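Local atomic coordinates of beta-1,4-mannanase (Aplysia kurodai, PDB entry 3VUP), a protein that hydrolyses beta-1,4-linked mannan, probably as a digestive enzyme of the sea hare. Residues 302-307 with 328-333; 309-312 with 318-321; 20-25 with 291-296. All coordinates share one frame; numbering follows the deposited sequence.

Interaction 1: residues 302-307 with 328-333; sequences MTITQM and GDNQRK. With SO4 (sulfate ion), chain F.
Ile-304 leans into Asn-330 and Gln-331 where two consecutive outer helices of the (beta/alpha)8 barrel, 304-313 and 324-338, lie side by side. Its branches divide the work. CG1, anti to the backbone N (chi1 -163°), runs obliquely over Gln-331 and meets both its CA and its CG at 4.0 Å; CG2 turns the other way, to 3.4 Å from the backbone O of Asn-330. The Asn-330 side chain, itself swung anti to its own N, runs antiparallel alongside Ile-304 and brings ND2 within 3.5 Å of Ile-304 CG2. An amide thus borders the aliphatic patch, and its nitrogen is satisfied elsewhere: ND2 donates to Glu-296 OE2, a carboxylate oxygen that also receives the backbone N of Ile-304 at the helix start. Gln-331 lies extended beyond CG, with OE1 paired to Ser-321 OG and NE2 to Trp-322 O. Both amides also reach a sulfate ion, probably from the crystallisation liquor, through Asn-330 ND2 to O3 at 3.1 Å and Gln-331 NE2 to O2 at 3.3 Å; Arg-327 NE and Gln-297 N bind it as well. No hydrogen bond joins the two segments directly. At the outer margin Thr-305 OG1 lies only loosely beside Lys-333. The first turn of helix 304-313 is fixed by a capping box: Gln-306 N donates to Thr-303 OG1 (3.0 Å), and Thr-303 N returns a nearly straight bond (169°) to Gln-306 OE1 at 2.9 Å.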
ATOM      1  N   MET A 302     -11.676  18.564   9.813  1.00  6.31           N
ATOM      2  CA  MET A 302     -10.335  18.734  10.359  1.00  6.54           C
ATOM      3  C   MET A 302      -9.421  19.447   9.376  1.00  6.31           C
ATOM      4  O   MET A 302      -9.539  19.262   8.165  1.00  6.57           O
ATOM      5  CB  MET A 302      -9.707  17.373  10.672  1.00  6.85           C
ATOM      6  CG  MET A 302     -10.424  16.539  11.707  1.00  8.43           C
ATOM      7  SD  MET A 302      -9.529  14.996  11.962  1.00 11.52           S
ATOM      8  CE  MET A 302     -10.447  14.283  13.311  1.00 11.12           C
ATOM      9  N   THR A 303      -8.474  20.228   9.890  1.00  5.77           N
ATOM     10  CA  THR A 303      -7.390  20.716   9.044  1.00  6.19           C
ATOM     11  C   THR A 303      -6.400  19.571   8.823  1.00  5.45           C
ATOM     12  O   THR A 303      -6.366  18.623   9.598  1.00  5.39           O
ATOM     13  CB  THR A 303      -6.618  21.866   9.703  1.00  6.87           C
ATOM     14  OG1 THR A 303      -5.955  21.358  10.865  1.00  6.86           O
ATOM     15  CG2 THR A 303      -7.541  23.020  10.074  1.00  7.91           C
ATOM     16  N   ILE A 304      -5.563  19.670   7.791  1.00  5.98           N
ATOM     17  CA  ILE A 304      -4.572  18.623   7.563  1.00  5.98           C
ATOM     18  C   ILE A 304      -3.625  18.477   8.773  1.00  5.76           C
ATOM     19  O   ILE A 304      -3.201  17.374   9.105  1.00  5.54           O
ATOM     20  CB  ILE A 304      -3.790  18.859   6.249  1.00  6.35           C
ATOM     21  CG1 ILE A 304      -3.078  17.580   5.800  1.00  6.84           C
ATOM     22  CG2 ILE A 304      -2.831  20.026   6.393  1.00  8.00           C
ATOM     23  CD1 ILE A 304      -4.022  16.501   5.276  1.00  6.55           C
ATOM     24  N   THR A 305      -3.320  19.576   9.458  1.00  5.72           N
ATOM     25  CA  THR A 305      -2.471  19.486  10.645  1.00  6.22           C
ATOM     26  C   THR A 305      -3.178  18.702  11.751  1.00  5.64           C
ATOM     27  O   THR A 305      -2.578  17.837  12.396  1.00  5.78           O
ATOM     28  CB  THR A 305      -2.020  20.881  11.135  1.00  7.42           C
ATOM     29  OG1 THR A 305      -1.198  21.483  10.128  1.00  8.26           O
ATOM     30  CG2 THR A 305      -1.213  20.780  12.417  1.00  7.82           C
ATOM     31  N   GLN A 306      -4.459  18.985  11.956  1.00  5.59           N
ATOM     32  CA  GLN A 306      -5.233  18.216  12.918  1.00  5.98           C
ATOM     33  C   GLN A 306      -5.244  16.739  12.554  1.00  5.10           C
ATOM     34  O   GLN A 306      -5.219  15.882  13.444  1.00  5.47           O
ATOM     35  CB  GLN A 306      -6.657  18.753  13.040  1.00  5.93           C
ATOM     36  CG  GLN A 306      -6.714  20.046  13.834  1.00  7.05           C
ATOM     37  CD  GLN A 306      -8.066  20.715  13.760  1.00  8.16           C
ATOM     38  OE1 GLN A 306      -8.753  20.647  12.745  1.00  7.94           O
ATOM     39  NE2 GLN A 306      -8.457  21.365  14.840  1.00 11.12           N
ATOM     40  N   MET A 307      -5.288  16.441  11.255  1.00  4.81           N
ATOM     41  CA  MET A 307      -5.342  15.051  10.813  1.00  5.01           C
ATOM     42  C   MET A 307      -4.038  14.317  11.125  1.00  4.65           C
ATOM     43  O   MET A 307      -4.064  13.225  11.683  1.00  5.33           O
ATOM     44  CB  MET A 307      -5.704  14.964   9.327  1.00  5.07           C
ATOM     45  CG  MET A 307      -7.081  15.533   9.026  1.00  5.16           C
ATOM     46  SD  MET A 307      -7.573  15.406   7.306  1.00  5.47           S
ATOM     47  CE  MET A 307      -8.167  13.720   7.269  1.00  5.82           C
ATOM     48  N   GLY A 328       0.670  18.856  -1.932  1.00  8.30           N
ATOM     49  CA  GLY A 328       1.799  18.960  -1.029  1.00  8.85           C
ATOM     50  C   GLY A 328       1.954  20.297  -0.331  1.00  8.48           C
ATOM     51  O   GLY A 328       2.448  20.334   0.796  1.00  8.27           O
ATOM     52  N   ASP A 329       1.559  21.391  -0.988  1.00  9.25           N
ATOM     53  CA  ASP A 329       1.614  22.725  -0.372  1.00 10.08           C
ATOM     54  C   ASP A 329       0.935  22.682   0.989  1.00  8.62           C
ATOM     55  O   ASP A 329       1.471  23.152   1.993  1.00  8.80           O
ATOM     56  CB  ASP A 329       0.877  23.775  -1.229  1.00 13.43           C
ATOM     57  CG  ASP A 329       1.757  24.433  -2.287  1.00 16.63           C
ATOM     58  OD1 ASP A 329       2.933  24.051  -2.426  1.00 17.59           O
ATOM     59  OD2 ASP A 329       1.254  25.337  -2.995  1.00 17.62           O
ATOM     60  N   ASN A 330      -0.266  22.122   1.005  1.00  7.55           N
ATOM     61  CA  ASN A 330      -1.026  22.049   2.234  1.00  6.98           C
ATOM     62  C   ASN A 330      -0.529  20.926   3.133  1.00  6.22           C
ATOM     63  O   ASN A 330      -0.349  21.103   4.339  1.00  7.01           O
ATOM     64  CB  ASN A 330      -2.511  21.859   1.925  1.00  8.06           C
ATOM     65  CG  ASN A 330      -3.385  22.083   3.140  1.00  7.77           C
ATOM     66  OD1 ASN A 330      -3.210  23.065   3.863  1.00  8.44           O
ATOM     67  ND2 ASN A 330      -4.318  21.161   3.387  1.00  8.47           N
ATOM     68  N   GLN A 331      -0.315  19.754   2.550  1.00  6.77           N
ATOM     69  CA  GLN A 331      -0.040  18.575   3.358  1.00  7.38           C
ATOM     70  C   GLN A 331       1.297  18.644   4.084  1.00  7.72           C
ATOM     71  O   GLN A 331       1.425  18.135   5.198  1.00  7.57           O
ATOM     72  CB  GLN A 331      -0.179  17.299   2.522  1.00  7.66           C
ATOM     73  CG  GLN A 331      -1.614  17.104   2.063  1.00  7.07           C
ATOM     74  CD  GLN A 331      -1.801  15.925   1.135  1.00  6.61           C
ATOM     75  OE1 GLN A 331      -0.855  15.211   0.798  1.00  6.96           O
ATOM     76  NE2 GLN A 331      -3.039  15.709   0.722  1.00  7.02           N
ATOM     77  N   ARG A 332       2.277  19.297   3.467  1.00  8.15           N
ATOM     78  CA  ARG A 332       3.569  19.483   4.109  1.00  9.97           C
ATOM     79  C   ARG A 332       3.476  20.214   5.434  1.00  8.91           C
ATOM     80  O   ARG A 332       4.329  20.026   6.299  1.00  9.56           O
ATOM     81  CB  ARG A 332       4.530  20.224   3.196  1.00 11.66           C
ATOM     82  CG  ARG A 332       5.145  19.349   2.136  0.73 11.82           C
ATOM     83  CD  ARG A 332       6.251  20.059   1.369  0.73 11.81           C
ATOM     84  NE  ARG A 332       5.753  21.068   0.442  0.73 11.11           N
ATOM     85  CZ  ARG A 332       5.314  20.799  -0.784  0.73 10.18           C
ATOM     86  NH1 ARG A 332       4.889  21.780  -1.572  0.73 10.60           N
ATOM     87  NH2 ARG A 332       5.283  19.541  -1.223  0.73  9.60           N
ATOM     88  N   LYS A 333       2.456  21.053   5.596  1.00  8.66           N
ATOM     89  CA  LYS A 333       2.288  21.732   6.872  1.00  9.15           C
ATOM     90  C   LYS A 333       2.044  20.744   7.996  1.00  7.53           C
ATOM     91  O   LYS A 333       2.554  20.908   9.104  1.00  7.47           O
ATOM     92  CB  LYS A 333       1.072  22.654   6.831  0.55 10.09           C
ATOM     93  CG  LYS A 333       1.126  23.743   5.806  0.55 11.49           C
ATOM     94  CD  LYS A 333      -0.158  24.554   5.809  0.55 12.52           C
ATOM     95  CE  LYS A 333      -0.299  25.363   7.087  0.55 13.39           C
ATOM     96  NZ  LYS A 333      -1.571  26.129   7.108  0.55 13.93           N
TER
HETATM   97  S   SO4 F 404      -5.822  18.595   0.980  1.00 11.07           S
HETATM   98  O1  SO4 F 404      -5.437  17.795  -0.156  1.00 12.69           O
HETATM   99  O2  SO4 F 404      -4.829  18.185   1.894  1.00  6.20           O
HETATM  100  O3  SO4 F 404      -5.458  19.984   0.798  1.00 13.40           O
HETATM  101  O4  SO4 F 404      -7.268  18.508   1.121  1.00 12.43           O

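Interaction 2: residues 309-312 with 318-321; sequences NYVY and GAWS
Helix residue Val-311 and strand residue Ala-319 bring their CA atoms to 6.3 Å, the nearest CA pair of 309-312 and 318-321, and both send their CB toward the opposite segment. One branch of the valine makes the closest contacts. Its CG1 stands anti to the backbone N (chi1 177°), which carries this methyl group off the helix and onto the strand, 3.7 Å from Ala-319 CB; Val-311 CB follows at 4.0 Å from the same alanine methyl. Val-311 CG1 also comes to 3.3 Å from Gly-318 O, beside the alanine, a snug fit of a methyl against a carbonyl oxygen. Gly-318 O already accepts the backbone N of Val-291, so its polar demand is met within the sheet while the methyl packs beside it. These residues belong to the beta-alpha-beta unit made of strand 289-293, helix 304-313 and strand 318-322, the repeating crossover of a (beta/alpha)8 barrel, in which the returning helix lies over the outside of the strands it connects. Strand 318-322 pairs with strand 289-293 on one flank and with strand 18-22 on the other, where Ala-319 O accepts Gly-20 N; it is the last strand, and its pairing with the first closes the barrel. Ala-319 faces the helix layer, where Phe-308 also packs on it, whereas Trp-320 points to the interior and meets the Phe-107 ring. Phe-276 and Tyr-316 also pack on Val-311.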
ATOM      1  N   ASN A 309      -1.807  15.094  13.377  1.00  5.60           N
ATOM      2  CA  ASN A 309      -1.729  14.982  14.835  1.00  5.98           C
ATOM      3  C   ASN A 309      -2.667  13.904  15.352  1.00  5.36           C
ATOM      4  O   ASN A 309      -2.308  13.141  16.247  1.00  5.87           O
ATOM      5  CB  ASN A 309      -2.007  16.329  15.510  1.00  6.79           C
ATOM      6  CG  ASN A 309      -0.789  17.224  15.524  1.00  7.35           C
ATOM      7  OD1 ASN A 309      -0.003  17.194  16.457  1.00  8.74           O
ATOM      8  ND2 ASN A 309      -0.612  18.007  14.473  1.00  7.25           N
ATOM      9  N   TYR A 310      -3.875  13.845  14.797  1.00  5.80           N
ATOM     10  CA  TYR A 310      -4.843  12.850  15.240  1.00  5.72           C
ATOM     11  C   TYR A 310      -4.263  11.448  15.077  1.00  5.01           C
ATOM     12  O   TYR A 310      -4.313  10.627  15.993  1.00  5.52           O
ATOM     13  CB  TYR A 310      -6.175  12.972  14.486  1.00  5.69           C
ATOM     14  CG  TYR A 310      -7.210  12.056  15.079  1.00  6.01           C
ATOM     15  CD1 TYR A 310      -7.234  10.708  14.758  1.00  6.27           C
ATOM     16  CD2 TYR A 310      -8.126  12.519  16.016  1.00  6.40           C
ATOM     17  CE1 TYR A 310      -8.137   9.853  15.343  1.00  6.85           C
ATOM     18  CE2 TYR A 310      -9.051  11.669  16.599  1.00  7.32           C
ATOM     19  CZ  TYR A 310      -9.046  10.333  16.262  1.00  7.19           C
ATOM     20  OH  TYR A 310      -9.962   9.498  16.853  1.00  8.49           O
ATOM     21  N   VAL A 311      -3.721  11.161  13.902  1.00  4.89           N
ATOM     22  CA  VAL A 311      -3.186   9.834  13.651  1.00  5.11           C
ATOM     23  C   VAL A 311      -2.068   9.520  14.648  1.00  5.04           C
ATOM     24  O   VAL A 311      -2.053   8.455  15.270  1.00  5.33           O
ATOM     25  CB  VAL A 311      -2.680   9.687  12.199  1.00  5.26           C
ATOM     26  CG1 VAL A 311      -2.060   8.332  11.996  1.00  5.35           C
ATOM     27  CG2 VAL A 311      -3.812   9.898  11.205  1.00  6.05           C
ATOM     28  N   TYR A 312      -1.162  10.474  14.825  1.00  5.37           N
ATOM     29  CA  TYR A 312      -0.032  10.284  15.720  1.00  5.42           C
ATOM     30  C   TYR A 312      -0.484  10.013  17.160  1.00  5.18           C
ATOM     31  O   TYR A 312       0.108   9.191  17.861  1.00  6.00           O
ATOM     32  CB  TYR A 312       0.893  11.512  15.675  1.00  5.79           C
ATOM     33  CG  TYR A 312       2.216  11.247  16.356  1.00  5.71           C
ATOM     34  CD1 TYR A 312       3.313  10.776  15.635  1.00  6.18           C
ATOM     35  CD2 TYR A 312       2.361  11.427  17.728  1.00  6.22           C
ATOM     36  CE1 TYR A 312       4.513  10.497  16.263  1.00  6.24           C
ATOM     37  CE2 TYR A 312       3.553  11.152  18.354  1.00  6.15           C
ATOM     38  CZ  TYR A 312       4.623  10.683  17.622  1.00  5.98           C
ATOM     39  OH  TYR A 312       5.813  10.396  18.257  1.00  6.40           O
ATOM     40  N   GLY A 318       1.571   5.099  11.498  1.00  5.44           N
ATOM     41  CA  GLY A 318       2.021   5.989  10.452  1.00  5.22           C
ATOM     42  C   GLY A 318       0.870   6.762   9.849  1.00  4.89           C
ATOM     43  O   GLY A 318      -0.296   6.410  10.056  1.00  4.85           O
ATOM     44  N   ALA A 319       1.210   7.809   9.104  1.00  4.92           N
ATOM     45  CA  ALA A 319       0.246   8.696   8.467  1.00  5.00           C
ATOM     46  C   ALA A 319       0.817   9.111   7.125  1.00  4.77           C
ATOM     47  O   ALA A 319       1.868   9.760   7.067  1.00  5.29           O
ATOM     48  CB  ALA A 319       0.018   9.939   9.324  1.00  5.68           C
ATOM     49  N   TRP A 320       0.119   8.735   6.052  1.00  4.72           N
ATOM     50  CA  TRP A 320       0.497   9.129   4.696  1.00  5.19           C
ATOM     51  C   TRP A 320      -0.680   9.855   4.054  1.00  4.76           C
ATOM     52  O   TRP A 320      -1.722   9.242   3.778  1.00  5.24           O
ATOM     53  CB  TRP A 320       0.867   7.922   3.821  1.00  5.35           C
ATOM     54  CG  TRP A 320       1.940   7.030   4.366  1.00  5.53           C
ATOM     55  CD1 TRP A 320       2.982   7.383   5.159  1.00  7.12           C
ATOM     56  CD2 TRP A 320       2.068   5.622   4.146  1.00  5.28           C
ATOM     57  NE1 TRP A 320       3.752   6.280   5.452  1.00  7.80           N
ATOM     58  CE2 TRP A 320       3.213   5.187   4.835  1.00  6.48           C
ATOM     59  CE3 TRP A 320       1.326   4.692   3.425  1.00  4.80           C
ATOM     60  CZ2 TRP A 320       3.628   3.856   4.826  1.00  6.97           C
ATOM     61  CZ3 TRP A 320       1.735   3.373   3.422  1.00  5.64           C
ATOM     62  CH2 TRP A 320       2.875   2.965   4.112  1.00  6.42           C
ATOM     63  N   SER A 321      -0.525  11.154   3.812  1.00  4.77           N
ATOM     64  CA  SER A 321      -1.584  11.918   3.161  1.00  5.16           C
ATOM     65  C   SER A 321      -1.641  11.614   1.654  1.00  5.03           C
ATOM     66  O   SER A 321      -0.694  11.058   1.075  1.00  5.17           O
ATOM     67  CB  SER A 321      -1.403  13.413   3.423  1.00  5.08           C
ATOM     68  OG  SER A 321      -0.112  13.843   3.035  1.00  5.98           O
TER

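Interaction 3: residues 20-25 with 291-296; sequences GGNLPW and VGEFWE. With SO4 (sulfate ion), chain F.
The side-chain nitrogen of Asn-22 is held by two carbonyls: ND2 donates to Gly-292 O at 2.8 Å and also to Ser-321 O. The first bond is nearly straight (171°), and Gly-292 O lies in the plane of the Asn-22 amide, although the nitrogen itself stands 20° out of the carbonyl plane of Gly-292. Strand 318-322 runs between strands 18-22 and 289-293 in the barrel, so Asn-22 reaches past a neighbour to the strand beyond. ND2 also rests 3.7 Å from Glu-293 CG; the two chains meet crosswise, and the Asn-22 amide stands nearly perpendicular (84°) to the Glu-293 carboxylate. Arg-60 NH1 joins both, through a hydrogen bond to Asn-22 OD1 and a salt bridge to Glu-293 OE2, while Glu-293 OE1 is hydrogen-bonded to Tyr-264 OH. Without the amide, as with an alanine here, Gly-292 O is likely to lose this donor and Arg-60 one anchor, leaving it less firmly set against Glu-293. Farther along, Glu-296 N makes a weak bond to O2 of the bound sulfate. Glu-293 lies on strand 289-293, the seventh of the barrel, in whose C-terminal region related (beta/alpha)8 glycosidases carry their nucleophile, and it binds a Tris molecule through OE2; the network is thus consistent with Asn-22 being a second-shell residue that helps position Arg-60 and the probable catalytic carboxylate.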
ATOM      1  N   GLY A  20       4.457  10.838   6.126  1.00  5.09           N
ATOM      2  CA  GLY A  20       4.758  11.315   4.796  1.00  5.32           C
ATOM      3  C   GLY A  20       3.513  11.348   3.952  1.00  4.75           C
ATOM      4  O   GLY A  20       2.449  11.800   4.391  1.00  4.92           O
ATOM      5  N   GLY A  21       3.632  10.860   2.728  1.00  5.09           N
ATOM      6  CA  GLY A  21       2.509  10.920   1.828  1.00  5.22           C
ATOM      7  C   GLY A  21       2.617   9.988   0.647  1.00  5.35           C
ATOM      8  O   GLY A  21       3.613   9.278   0.462  1.00  5.74           O
ATOM      9  N   ASN A  22       1.551  10.001  -0.141  1.00  5.05           N
ATOM     10  CA  ASN A  22       1.467   9.302  -1.410  1.00  5.01           C
ATOM     11  C   ASN A  22       1.854  10.260  -2.518  1.00  4.36           C
ATOM     12  O   ASN A  22       1.224  11.313  -2.649  1.00  5.23           O
ATOM     13  CB  ASN A  22       0.023   8.880  -1.670  1.00  5.49           C
ATOM     14  CG  ASN A  22      -0.453   7.783  -0.755  1.00  5.16           C
ATOM     15  OD1 ASN A  22      -0.457   6.622  -1.140  1.00  5.71           O
ATOM     16  ND2 ASN A  22      -0.899   8.145   0.451  1.00  5.68           N
ATOM     17  N   LEU A  23       2.854   9.898  -3.315  1.00  5.02           N
ATOM     18  CA  LEU A  23       3.283  10.738  -4.426  1.00  5.30           C
ATOM     19  C   LEU A  23       2.114  11.291  -5.270  1.00  5.20           C
ATOM     20  O   LEU A  23       2.009  12.502  -5.421  1.00  5.47           O
ATOM     21  CB  LEU A  23       4.323  10.001  -5.275  1.00  5.80           C
ATOM     22  CG  LEU A  23       4.914  10.781  -6.444  1.00  6.34           C
ATOM     23  CD1 LEU A  23       5.753  11.939  -5.928  1.00  6.65           C
ATOM     24  CD2 LEU A  23       5.740   9.856  -7.322  1.00  7.18           C
ATOM     25  N   PRO A  24       1.221  10.426  -5.802  1.00  5.24           N
ATOM     26  CA  PRO A  24       1.203   8.958  -5.767  1.00  5.57           C
ATOM     27  C   PRO A  24       1.817   8.345  -7.022  1.00  5.28           C
ATOM     28  O   PRO A  24       2.022   7.134  -7.078  1.00  5.91           O
ATOM     29  CB  PRO A  24      -0.289   8.633  -5.693  1.00  6.76           C
ATOM     30  CG  PRO A  24      -1.008   9.860  -6.162  1.00  7.87           C
ATOM     31  CD  PRO A  24      -0.006  10.946  -6.435  1.00  6.12           C
ATOM     32  N   TRP A  25       2.087   9.200  -8.005  1.00  5.17           N
ATOM     33  CA  TRP A  25       2.689   8.848  -9.282  1.00  5.11           C
ATOM     34  C   TRP A  25       3.111  10.175  -9.889  1.00  5.47           C
ATOM     35  O   TRP A  25       2.743  11.240  -9.388  1.00  6.00           O
ATOM     36  CB  TRP A  25       1.676   8.146 -10.208  1.00  5.55           C
ATOM     37  CG  TRP A  25       0.375   8.862 -10.314  1.00  6.01           C
ATOM     38  CD1 TRP A  25       0.121  10.028 -10.988  1.00  6.58           C
ATOM     39  CD2 TRP A  25      -0.850   8.489  -9.680  1.00  6.22           C
ATOM     40  NE1 TRP A  25      -1.192  10.396 -10.816  1.00  7.38           N
ATOM     41  CE2 TRP A  25      -1.812   9.466 -10.020  1.00  6.83           C
ATOM     42  CE3 TRP A  25      -1.233   7.418  -8.865  1.00  6.58           C
ATOM     43  CZ2 TRP A  25      -3.132   9.401  -9.571  1.00  7.02           C
ATOM     44  CZ3 TRP A  25      -2.545   7.359  -8.417  1.00  6.95           C
ATOM     45  CH2 TRP A  25      -3.477   8.347  -8.768  1.00  7.35           C
ATOM     46  N   VAL A 291      -2.266   4.679   8.802  1.00  4.66           N
ATOM     47  CA  VAL A 291      -3.335   5.371   8.099  1.00  4.20           C
ATOM     48  C   VAL A 291      -2.695   5.924   6.824  1.00  4.11           C
ATOM     49  O   VAL A 291      -2.027   6.965   6.835  1.00  5.12           O
ATOM     50  CB  VAL A 291      -3.995   6.461   8.962  1.00  5.15           C
ATOM     51  CG1 VAL A 291      -5.118   7.125   8.186  1.00  5.82           C
ATOM     52  CG2 VAL A 291      -4.528   5.856  10.252  1.00  5.98           C
ATOM     53  N   GLY A 292      -2.852   5.165   5.742  1.00  4.41           N
ATOM     54  CA  GLY A 292      -2.052   5.321   4.542  1.00  4.47           C
ATOM     55  C   GLY A 292      -2.607   6.204   3.437  1.00  4.11           C
ATOM     56  O   GLY A 292      -1.921   6.396   2.434  1.00  4.44           O
ATOM     57  N   GLU A 293      -3.822   6.726   3.610  1.00  3.92           N
ATOM     58  CA  GLU A 293      -4.360   7.789   2.749  1.00  4.08           C
ATOM     59  C   GLU A 293      -5.362   8.597   3.540  1.00  4.39           C
ATOM     60  O   GLU A 293      -6.166   8.026   4.276  1.00  4.63           O
ATOM     61  CB  GLU A 293      -5.115   7.246   1.536  1.00  4.98           C
ATOM     62  CG  GLU A 293      -4.303   6.585   0.450  1.00  4.97           C
ATOM     63  CD  GLU A 293      -5.149   6.205  -0.754  1.00  4.74           C
ATOM     64  OE1 GLU A 293      -6.287   6.727  -0.889  1.00  5.40           O
ATOM     65  OE2 GLU A 293      -4.662   5.392  -1.571  1.00  4.78           O
ATOM     66  N   PHE A 294      -5.333   9.913   3.328  1.00  4.29           N
ATOM     67  CA  PHE A 294      -6.324  10.851   3.832  1.00  4.83           C
ATOM     68  C   PHE A 294      -5.986  12.215   3.252  1.00  4.40           C
ATOM     69  O   PHE A 294      -4.850  12.439   2.820  1.00  4.72           O
ATOM     70  CB  PHE A 294      -6.320  10.922   5.368  1.00  4.78           C
ATOM     71  CG  PHE A 294      -5.004  11.358   5.974  1.00  4.77           C
ATOM     72  CD1 PHE A 294      -4.750  12.693   6.269  1.00  5.14           C
ATOM     73  CD2 PHE A 294      -4.029  10.420   6.276  1.00  4.97           C
ATOM     74  CE1 PHE A 294      -3.552  13.078   6.840  1.00  5.76           C
ATOM     75  CE2 PHE A 294      -2.827  10.797   6.853  1.00  5.50           C
ATOM     76  CZ  PHE A 294      -2.587  12.133   7.137  1.00  5.85           C
ATOM     77  N   TRP A 295      -6.959  13.123   3.242  1.00  4.65           N
ATOM     78  CA  TRP A 295      -6.685  14.507   2.879  1.00  5.33           C
ATOM     79  C   TRP A 295      -7.745  15.438   3.442  1.00  4.82           C
ATOM     80  O   TRP A 295      -8.828  15.003   3.829  1.00  5.40           O
ATOM     81  CB  TRP A 295      -6.487  14.723   1.373  1.00  5.69           C
ATOM     82  CG  TRP A 295      -7.626  14.367   0.460  1.00  5.74           C
ATOM     83  CD1 TRP A 295      -8.860  13.870   0.783  1.00  6.12           C
ATOM     84  CD2 TRP A 295      -7.603  14.502  -0.958  1.00  6.19           C
ATOM     85  NE1 TRP A 295      -9.597  13.667  -0.367  1.00  6.25           N
ATOM     86  CE2 TRP A 295      -8.837  14.037  -1.446  1.00  6.28           C
ATOM     87  CE3 TRP A 295      -6.638  14.938  -1.863  1.00  7.18           C
ATOM     88  CZ2 TRP A 295      -9.142  14.036  -2.809  1.00  7.58           C
ATOM     89  CZ3 TRP A 295      -6.936  14.934  -3.208  1.00  8.04           C
ATOM     90  CH2 TRP A 295      -8.175  14.477  -3.672  1.00  8.37           C
ATOM     91  N   GLU A 296      -7.429  16.726   3.481  1.00  5.57           N
ATOM     92  CA  GLU A 296      -8.278  17.681   4.170  1.00  5.83           C
ATOM     93  C   GLU A 296      -9.649  17.852   3.516  1.00  5.39           C
ATOM     94  O   GLU A 296     -10.650  18.028   4.212  1.00  5.71           O
ATOM     95  CB  GLU A 296      -7.558  19.029   4.288  1.00  6.36           C
ATOM     96  CG  GLU A 296      -8.325  20.072   5.086  1.00  7.18           C
ATOM     97  CD  GLU A 296      -7.543  21.358   5.347  1.00  9.25           C
ATOM     98  OE1 GLU A 296      -8.170  22.432   5.352  1.00 12.86           O
ATOM     99  OE2 GLU A 296      -6.326  21.315   5.606  1.00  8.41           O
TER
HETATM  100  S   SO4 F 404      -5.822  18.595   0.980  1.00 11.07           S
HETATM  101  O1  SO4 F 404      -5.437  17.795  -0.156  1.00 12.69           O
HETATM  102  O2  SO4 F 404      -4.829  18.185   1.894  1.00  6.20           O
HETATM  103  O3  SO4 F 404      -5.458  19.984   0.798  1.00 13.40           O
HETATM  104  O4  SO4 F 404      -7.268  18.508   1.121  1.00 12.43           O

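The three contacts step inward through one sector of the barrel. Interaction 1 is partly buried, joining two outer helices with aliphatic packing edged by amides and a sulfate; interaction 2 is buried and apolar, seating helix 304-313 on strand 318-322; interaction 3 is buried and polar, inside the barrel. Interactions 1 and 2 share helix 304-313, and Met-302 CE packs on Tyr-310 CD2 at 4.0 Å between them. Interactions 2 and 3 meet in the sheet, where Ser-321 O receives Asn-22 N at 2.8 Å. The loop that follows strand 289-293 carries interaction 3 out to the helices of interaction 1, and the sulfate is bound by residues of interactions 1 and 3.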